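Peptide/nickel transport system substrate-binding protein (Listeria monocytogenes serotype 1/2a, PDB 5KZT) binds a peptide and probably delivers it to a membrane transporter for uptake, as in other oligopeptide-binding proteins of the OppA type. Local coordinates at residues D413-W425 with L438-Y450. Numbering follows the deposited sequence.
Sequences DQNQDYDFSMSGW and LFVTDGAQNRMSY
W425 lies with one face of its indole over the two methyl groups of L438. CD2 of L438 sits 3.5 Å from the centroid of the W425 six-membered ring, 12° off the ring normal, a CH-pi contact. CD1 of L438 lies near CG and CD2 of the W425 indole. CD of Q445 comes to CZ3 of W425 at an oblique angle. This end of the contact lines the site of the bound peptide. W425 packs on the peptide backbone, G424 hydrogen-bonds to it, and Q445, whose NE2 bonds to D34, touches an acidic peptide side chain. Further along, helix 406-414 ends in a Schellman motif at Q416, and the 438-450 loop packs against this end. R447 folds back at its second torsion (chi2 -64°), and its NE donates to A444 O. Q414 NE2 reaches A444 O from the opposite face of the carbonyl, at 3.2 Å. The Q414 amide stands 79° to the R447 guanidinium. Y418 OH donates to R447 O over 2.7 Å, from above the carbonyl plane. Q416 reaches out straight past its gamma carbon and gives S449 OG a nearly straight bond from NE2, 2.9 Å long and in the amide plane; NE2 also hydrogen-bonds to OD1 of N278.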
loop_
_atom_site.group_PDB
_atom_site.type_symbol
_atom_site.label_atom_id
_atom_site.label_comp_id
_atom_site.label_asym_id
_atom_site.label_seq_id
_atom_site.Cartn_x
_atom_site.Cartn_y
_atom_site.Cartn_z
ATOM N N ASP A 413 11.170 0.418 -9.641
ATOM C CA ASP A 413 9.817 0.524 -10.195
ATOM C C ASP A 413 9.547 1.957 -10.660
ATOM O O ASP A 413 9.214 2.172 -11.839
ATOM C CB ASP A 413 8.767 0.058 -9.176
ATOM C CG ASP A 413 7.364 0.089 -9.731
ATOM O OD1 ASP A 413 7.076 -0.733 -10.640
ATOM O OD2 ASP A 413 6.541 0.942 -9.265
ATOM N N GLN A 414 9.748 2.931 -9.779
ATOM C CA GLN A 414 9.559 4.351 -10.138
ATOM C C GLN A 414 10.406 4.764 -11.349
ATOM O O GLN A 414 9.934 5.538 -12.185
ATOM C CB GLN A 414 9.895 5.305 -8.978
ATOM C CG GLN A 414 8.932 5.277 -7.790
ATOM C CD GLN A 414 7.521 5.701 -8.189
ATOM O OE1 GLN A 414 7.340 6.783 -8.772
ATOM N NE2 GLN A 414 6.523 4.830 -7.937
ATOM N N ASN A 415 11.634 4.245 -11.424
ATOM C CA ASN A 415 12.569 4.546 -12.518
ATOM C C ASN A 415 12.331 3.738 -13.805
ATOM O O ASN A 415 13.000 3.975 -14.810
ATOM C CB ASN A 415 14.026 4.305 -12.062
ATOM C CG ASN A 415 14.478 5.260 -10.968
ATOM O OD1 ASN A 415 13.925 6.349 -10.793
ATOM N ND2 ASN A 415 15.509 4.856 -10.228
ATOM N N GLN A 416 11.391 2.791 -13.781
ATOM C CA GLN A 416 11.204 1.825 -14.867
ATOM C C GLN A 416 12.458 1.041 -15.230
ATOM O O GLN A 416 12.670 0.663 -16.382
ATOM C CB GLN A 416 10.566 2.493 -16.091
ATOM C CG GLN A 416 9.068 2.509 -15.959
ATOM C CD GLN A 416 8.369 3.203 -17.080
ATOM O OE1 GLN A 416 8.048 4.370 -16.977
ATOM N NE2 GLN A 416 8.096 2.473 -18.153
ATOM N N ASP A 417 13.268 0.751 -14.225
ATOM C CA ASP A 417 14.519 0.065 -14.423
ATOM C C ASP A 417 14.306 -1.379 -13.999
ATOM O O ASP A 417 14.859 -1.847 -13.014
ATOM C CB ASP A 417 15.606 0.786 -13.612
ATOM C CG ASP A 417 17.000 0.443 -14.047
ATOM O OD1 ASP A 417 17.247 0.203 -15.260
ATOM O OD2 ASP A 417 17.891 0.441 -13.164
ATOM N N TYR A 418 13.484 -2.080 -14.762
ATOM C CA TYR A 418 13.139 -3.480 -14.504
ATOM C C TYR A 418 12.474 -4.032 -15.776
ATOM O O TYR A 418 12.088 -3.260 -16.661
ATOM C CB TYR A 418 12.219 -3.609 -13.258
ATOM C CG TYR A 418 10.783 -3.178 -13.466
ATOM C CD1 TYR A 418 10.440 -1.828 -13.428
ATOM C CD2 TYR A 418 9.766 -4.115 -13.688
ATOM C CE1 TYR A 418 9.135 -1.398 -13.661
ATOM C CE2 TYR A 418 8.439 -3.702 -13.864
ATOM C CZ TYR A 418 8.137 -2.338 -13.850
ATOM O OH TYR A 418 6.864 -1.894 -14.055
ATOM N N ASP A 419 12.387 -5.352 -15.902
ATOM C CA ASP A 419 11.688 -5.968 -17.033
ATOM C C ASP A 419 10.280 -6.386 -16.622
ATOM O O ASP A 419 9.277 -5.974 -17.213
ATOM C CB ASP A 419 12.445 -7.194 -17.537
ATOM C CG ASP A 419 13.800 -6.871 -18.101
ATOM O OD1 ASP A 419 14.068 -5.708 -18.493
ATOM O OD2 ASP A 419 14.609 -7.819 -18.177
ATOM N N PHE A 420 10.227 -7.233 -15.608
ATOM C CA PHE A 420 8.985 -7.610 -14.969
ATOM C C PHE A 420 9.252 -7.900 -13.503
ATOM O O PHE A 420 10.401 -8.155 -13.123
ATOM C CB PHE A 420 8.203 -8.703 -15.732
ATOM C CG PHE A 420 8.816 -10.094 -15.745
ATOM C CD1 PHE A 420 10.162 -10.319 -15.947
ATOM C CD2 PHE A 420 7.983 -11.202 -15.637
ATOM C CE1 PHE A 420 10.677 -11.616 -15.986
ATOM C CE2 PHE A 420 8.488 -12.500 -15.684
ATOM C CZ PHE A 420 9.837 -12.707 -15.862
ATOM N N SER A 421 8.200 -7.830 -12.689
ATOM C CA SER A 421 8.371 -7.858 -11.247
ATOM C C SER A 421 7.153 -8.386 -10.532
ATOM O O SER A 421 6.055 -8.426 -11.095
ATOM C CB SER A 421 8.672 -6.443 -10.739
ATOM O OG SER A 421 7.527 -5.587 -10.838
ATOM N N MET A 422 7.372 -8.793 -9.291
ATOM C CA MET A 422 6.307 -9.213 -8.391
ATOM C C MET A 422 5.954 -7.973 -7.591
ATOM O O MET A 422 6.791 -7.470 -6.841
ATOM C CB MET A 422 6.809 -10.297 -7.451
ATOM C CG MET A 422 5.810 -10.708 -6.378
ATOM S SD MET A 422 4.465 -11.705 -7.064
ATOM C CE MET A 422 5.310 -13.257 -7.203
ATOM N N SER A 423 4.742 -7.471 -7.750
ATOM C CA SER A 423 4.309 -6.308 -6.964
ATOM C C SER A 423 3.011 -6.577 -6.276
ATOM O O SER A 423 2.335 -7.535 -6.578
ATOM C CB SER A 423 4.200 -5.093 -7.846
ATOM O OG SER A 423 5.402 -4.953 -8.618
ATOM N N GLY A 424 2.673 -5.736 -5.317
ATOM C CA GLY A 424 1.401 -5.881 -4.627
ATOM C C GLY A 424 0.792 -4.558 -4.280
ATOM O O GLY A 424 1.514 -3.568 -4.075
ATOM N N TRP A 425 -0.540 -4.552 -4.195
ATOM C CA TRP A 425 -1.268 -3.379 -3.792
ATOM C C TRP A 425 -2.289 -3.742 -2.758
ATOM O O TRP A 425 -3.064 -4.682 -2.954
ATOM C CB TRP A 425 -1.949 -2.730 -4.991
ATOM C CG TRP A 425 -2.498 -1.382 -4.699
ATOM C CD1 TRP A 425 -3.809 -1.052 -4.500
ATOM C CD2 TRP A 425 -1.762 -0.175 -4.595
ATOM N NE1 TRP A 425 -3.934 0.293 -4.269
ATOM C CE2 TRP A 425 -2.694 0.863 -4.330
ATOM C CE3 TRP A 425 -0.404 0.144 -4.705
ATOM C CZ2 TRP A 425 -2.308 2.199 -4.172
ATOM C CZ3 TRP A 425 -0.013 1.467 -4.540
ATOM C CH2 TRP A 425 -0.967 2.482 -4.284
ATOM N N LEU A 438 -4.465 2.849 -10.523
ATOM C CA LEU A 438 -3.027 2.675 -10.692
ATOM C C LEU A 438 -2.555 2.681 -12.150
ATOM O O LEU A 438 -1.455 3.144 -12.446
ATOM C CB LEU A 438 -2.597 1.348 -10.063
ATOM C CG LEU A 438 -2.893 1.153 -8.572
ATOM C CD1 LEU A 438 -2.458 -0.243 -8.119
ATOM C CD2 LEU A 438 -2.254 2.222 -7.710
ATOM N N PHE A 439 -3.380 2.173 -13.058
ATOM C CA PHE A 439 -2.896 1.862 -14.407
ATOM C C PHE A 439 -3.392 2.808 -15.499
ATOM O O PHE A 439 -3.293 2.499 -16.685
ATOM C CB PHE A 439 -3.205 0.393 -14.692
ATOM C CG PHE A 439 -2.579 -0.525 -13.673
ATOM C CD1 PHE A 439 -1.193 -0.675 -13.634
ATOM C CD2 PHE A 439 -3.358 -1.158 -12.707
ATOM C CE1 PHE A 439 -0.587 -1.480 -12.679
ATOM C CE2 PHE A 439 -2.751 -1.967 -11.741
ATOM C CZ PHE A 439 -1.368 -2.132 -11.733
ATOM N N VAL A 440 -3.888 3.976 -15.082
ATOM C CA VAL A 440 -4.110 5.076 -16.003
ATOM C C VAL A 440 -2.770 5.510 -16.620
ATOM O O VAL A 440 -1.706 5.338 -16.012
ATOM C CB VAL A 440 -4.835 6.290 -15.345
ATOM C CG1 VAL A 440 -6.186 5.857 -14.782
ATOM C CG2 VAL A 440 -3.972 6.941 -14.274
ATOM N N THR A 441 -2.841 6.047 -17.841
ATOM C CA THR A 441 -1.659 6.468 -18.596
ATOM C C THR A 441 -0.825 7.436 -17.764
ATOM O O THR A 441 -1.347 8.401 -17.222
ATOM C CB THR A 441 -2.069 7.122 -19.959
ATOM O OG1 THR A 441 -2.762 6.159 -20.765
ATOM C CG2 THR A 441 -0.860 7.645 -20.739
ATOM N N ASP A 442 0.478 7.158 -17.670
ATOM C CA ASP A 442 1.439 8.010 -16.978
ATOM C C ASP A 442 1.174 8.158 -15.464
ATOM O O ASP A 442 1.736 9.057 -14.825
ATOM C CB ASP A 442 1.554 9.394 -17.654
ATOM C CG ASP A 442 2.149 9.332 -19.052
ATOM O OD1 ASP A 442 3.075 8.533 -19.289
ATOM O OD2 ASP A 442 1.700 10.112 -19.922
ATOM N N GLY A 443 0.356 7.278 -14.893
ATOM C CA GLY A 443 0.085 7.332 -13.471
ATOM C C GLY A 443 1.344 7.019 -12.675
ATOM O O GLY A 443 2.183 6.197 -13.095
ATOM N N ALA A 444 1.481 7.650 -11.512
ATOM C CA ALA A 444 2.698 7.475 -10.698
ATOM C C ALA A 444 2.916 6.053 -10.171
ATOM O O ALA A 444 4.050 5.696 -9.841
ATOM C CB ALA A 444 2.719 8.468 -9.544
ATOM N N GLN A 445 1.845 5.261 -10.076
ATOM C CA GLN A 445 1.922 3.830 -9.764
ATOM C C GLN A 445 1.758 2.880 -10.952
ATOM O O GLN A 445 1.621 1.672 -10.761
ATOM C CB GLN A 445 0.887 3.491 -8.677
ATOM C CG GLN A 445 1.174 4.126 -7.313
ATOM C CD GLN A 445 2.499 3.687 -6.712
ATOM O OE1 GLN A 445 3.072 2.651 -7.073
ATOM N NE2 GLN A 445 3.004 4.476 -5.803
ATOM N N ASN A 446 1.801 3.411 -12.171
ATOM C CA ASN A 446 1.730 2.605 -13.400
ATOM C C ASN A 446 3.147 2.082 -13.650
ATOM O O ASN A 446 3.425 0.922 -13.353
ATOM C CB ASN A 446 1.181 3.455 -14.557
ATOM C CG ASN A 446 1.100 2.710 -15.879
ATOM O OD1 ASN A 446 1.969 1.914 -16.242
ATOM N ND2 ASN A 446 0.079 3.022 -16.638
ATOM N N ARG A 447 4.041 2.947 -14.148
ATOM C CA ARG A 447 5.467 2.626 -14.321
ATOM C C ARG A 447 5.728 1.397 -15.188
ATOM O O ARG A 447 6.679 0.654 -14.972
ATOM C CB ARG A 447 6.152 2.462 -12.950
ATOM C CG ARG A 447 5.949 3.626 -12.007
ATOM C CD ARG A 447 6.576 4.907 -12.539
ATOM N NE ARG A 447 6.300 6.030 -11.641
ATOM C CZ ARG A 447 6.521 7.318 -11.906
ATOM N NH1 ARG A 447 7.039 7.718 -13.076
ATOM N NH2 ARG A 447 6.201 8.225 -10.984
ATOM N N MET A 448 4.854 1.187 -16.160
ATOM C CA MET A 448 4.998 0.107 -17.103
ATOM C C MET A 448 4.974 0.622 -18.534
ATOM O O MET A 448 5.144 -0.173 -19.456
ATOM C CB MET A 448 3.839 -0.868 -16.906
ATOM C CG MET A 448 3.897 -1.600 -15.589
ATOM S SD MET A 448 2.599 -2.836 -15.445
ATOM C CE MET A 448 1.109 -1.941 -15.840
ATOM N N SER A 449 4.775 1.933 -18.718
ATOM C CA SER A 449 4.401 2.512 -20.013
ATOM C C SER A 449 3.189 1.796 -20.621
ATOM O O SER A 449 3.104 1.590 -21.836
ATOM C CB SER A 449 5.598 2.567 -20.973
ATOM O OG SER A 449 6.618 3.402 -20.454
ATOM N N TYR A 450 2.245 1.428 -19.756
ATOM C CA TYR A 450 0.979 0.887 -20.196
ATOM C C TYR A 450 0.046 2.067 -20.408
ATOM O O TYR A 450 -0.131 2.891 -19.516
ATOM C CB TYR A 450 0.381 -0.068 -19.171
ATOM C CG TYR A 450 -1.070 -0.408 -19.473
ATOM C CD1 TYR A 450 -1.412 -1.181 -20.575
ATOM C CD2 TYR A 450 -2.102 0.084 -18.667
ATOM C CE1 TYR A 450 -2.728 -1.481 -20.848
ATOM C CE2 TYR A 450 -3.422 -0.207 -18.934
ATOM C CZ TYR A 450 -3.732 -0.979 -20.026
ATOM O OH TYR A 450 -5.051 -1.251 -20.282
HETATM O O HOH W 1 6.390 2.457 -7.186
HETATM O O HOH W 2 3.496 0.206 -8.420
HETATM O O HOH W 3 6.130 5.805 -18.429
#